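Local coordinates for protein caspase-3 (Porites astreoides, PDB 6WI4) that is a caspase, a cysteine protease that probably cleaves proteins after aspartate during apoptosis in a reef-building coral, at residues G94-T99 against F127-G132. Numbering follows the deposited sequence.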
loop_
_atom_site.group_PDB
_atom_site.type_symbol
_atom_site.label_atom_id
_atom_site.label_comp_id
_atom_site.label_asym_id
_atom_site.label_seq_id
_atom_site.Cartn_x
_atom_site.Cartn_y
_atom_site.Cartn_z
ATOM N N GLY A 94 -1.902 5.609 12.687
ATOM C CA GLY A 94 -1.748 4.266 13.198
ATOM C C GLY A 94 -2.880 3.310 12.893
ATOM O O GLY A 94 -2.778 2.132 13.262
ATOM N N VAL A 95 -3.958 3.761 12.242
ATOM C CA VAL A 95 -5.133 2.918 12.054
ATOM C C VAL A 95 -5.628 3.006 10.614
ATOM O O VAL A 95 -5.415 3.996 9.909
ATOM C CB VAL A 95 -6.289 3.280 13.019
ATOM C CG1 VAL A 95 -5.847 3.143 14.465
ATOM C CG2 VAL A 95 -6.800 4.676 12.756
ATOM N N ILE A 96 -6.320 1.948 10.194
ATOM C CA ILE A 96 -7.058 1.947 8.937
ATOM C C ILE A 96 -8.493 1.541 9.238
ATOM O O ILE A 96 -8.800 0.964 10.287
ATOM C CB ILE A 96 -6.444 1.013 7.864
ATOM C CG1 ILE A 96 -6.249 -0.401 8.407
ATOM C CG2 ILE A 96 -5.132 1.599 7.322
ATOM C CD1 ILE A 96 -7.330 -1.384 7.956
ATOM N N TYR A 97 -9.385 1.866 8.309
ATOM C CA TYR A 97 -10.804 1.575 8.476
ATOM C C TYR A 97 -11.200 0.320 7.713
ATOM O O TYR A 97 -10.964 0.217 6.502
ATOM C CB TYR A 97 -11.668 2.739 7.994
ATOM C CG TYR A 97 -11.892 3.838 9.008
ATOM C CD1 TYR A 97 -10.924 4.797 9.238
ATOM C CD2 TYR A 97 -13.088 3.930 9.704
ATOM C CE1 TYR A 97 -11.132 5.815 10.153
ATOM C CE2 TYR A 97 -13.304 4.938 10.619
ATOM C CZ TYR A 97 -12.327 5.881 10.833
ATOM O OH TYR A 97 -12.533 6.894 11.746
ATOM N N GLY A 98 -11.822 -0.624 8.414
ATOM C CA GLY A 98 -12.768 -1.508 7.761
ATOM C C GLY A 98 -14.046 -0.738 7.472
ATOM O O GLY A 98 -14.210 0.415 7.871
ATOM N N THR A 99 -14.989 -1.376 6.780
ATOM C CA THR A 99 -16.237 -0.666 6.522
ATOM C C THR A 99 -16.982 -0.336 7.804
ATOM O O THR A 99 -17.804 0.585 7.806
ATOM C CB THR A 99 -17.154 -1.475 5.609
ATOM O OG1 THR A 99 -17.320 -2.785 6.151
ATOM C CG2 THR A 99 -16.562 -1.572 4.216
ATOM N N PHE A 127 -0.128 1.389 1.443
ATOM C CA PHE A 127 -1.281 2.005 2.093
ATOM C C PHE A 127 -1.672 3.275 1.362
ATOM O O PHE A 127 -0.852 4.191 1.237
ATOM C CB PHE A 127 -0.978 2.360 3.549
ATOM C CG PHE A 127 -0.585 1.203 4.395
ATOM C CD1 PHE A 127 -1.547 0.390 4.960
ATOM C CD2 PHE A 127 0.744 0.922 4.637
ATOM C CE1 PHE A 127 -1.181 -0.699 5.744
ATOM C CE2 PHE A 127 1.116 -0.158 5.440
ATOM C CZ PHE A 127 0.150 -0.964 5.991
ATOM N N GLN A 128 -2.931 3.359 0.927
ATOM C CA GLN A 128 -3.541 4.623 0.534
ATOM C C GLN A 128 -4.656 4.879 1.544
ATOM O O GLN A 128 -5.707 4.235 1.492
ATOM C CB GLN A 128 -4.069 4.587 -0.896
ATOM C CG GLN A 128 -4.943 5.792 -1.261
ATOM C CD GLN A 128 -4.242 7.125 -1.046
ATOM O OE1 GLN A 128 -3.072 7.296 -1.403
ATOM N NE2 GLN A 128 -4.962 8.085 -0.471
ATOM N N ALA A 129 -4.407 5.799 2.478
ATOM C CA ALA A 129 -5.296 6.097 3.591
ATOM C C ALA A 129 -4.766 7.325 4.310
ATOM O O ALA A 129 -3.566 7.611 4.283
ATOM C CB ALA A 129 -5.400 4.918 4.576
ATOM N N CYS A 130 -5.668 8.052 4.954
ATOM C CA CYS A 130 -5.193 9.158 5.761
ATOM C C CYS A 130 -4.426 8.629 6.963
ATOM O O CYS A 130 -4.641 7.504 7.421
ATOM C CB CYS A 130 -6.365 10.025 6.199
ATOM S SG CYS A 130 -7.034 11.013 4.869
ATOM N N GLN A 131 -3.493 9.448 7.453
ATOM C CA GLN A 131 -2.678 9.110 8.614
ATOM C C GLN A 131 -2.862 10.148 9.713
ATOM O O GLN A 131 -1.999 10.304 10.580
ATOM C CB GLN A 131 -1.207 8.967 8.206
ATOM C CG GLN A 131 -0.979 7.785 7.255
ATOM C CD GLN A 131 0.422 7.712 6.652
ATOM O OE1 GLN A 131 0.571 7.561 5.434
ATOM N NE2 GLN A 131 1.448 7.783 7.493
ATOM N N GLY A 132 -3.992 10.837 9.696
ATOM C CA GLY A 132 -4.210 11.986 10.552
ATOM C C GLY A 132 -5.180 12.937 9.882
ATOM O O GLY A 132 -5.809 12.607 8.881
HETATM O O HOH W 1 -3.299 5.198 8.403
#
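Ile96 reaches Ala129 and Phe127 through a single methyl, CG2. Ile96 CG2 lies 4.3 Å from Ala129 CB and approaches the Phe127 ring obliquely, 4.5 Å from Phe127 CD1. Ala129 and Phe127 both direct their CB toward strand 95-98. With chi1 at -59° the Phe127 ring leans toward that strand, and CD1 is its atom nearest the methyl. Packing here is modest, and no direct hydrogen bond joins the two segments. Ile87 and Ile105 touch both Ile96 and Phe127 and extend the apolar cluster.

Next to this cluster, nearer Cys130, the link is polar. One water lies 2.9 Å from Val95 O and 2.8 Å from Cys130 O and can donate to either. Further acceptors in reach compete for its two protons. Val95 O and Cys130 O are 4.4 Å apart, with the water between them. The CB of Val95 is directed away from segment 127-132.

The contact joins the small antiparallel sheet to the C-terminal end of central strand 123-128. Gln128 NE2 bonds to an acidic side chain of the bound peptide, and Cys130 packs on an acidic side chain there. The Gln-Ala-Cys-Gln-Gly sequence fits the QACxG active-site motif of the caspase fold, with Cys130 at the position of the nucleophile.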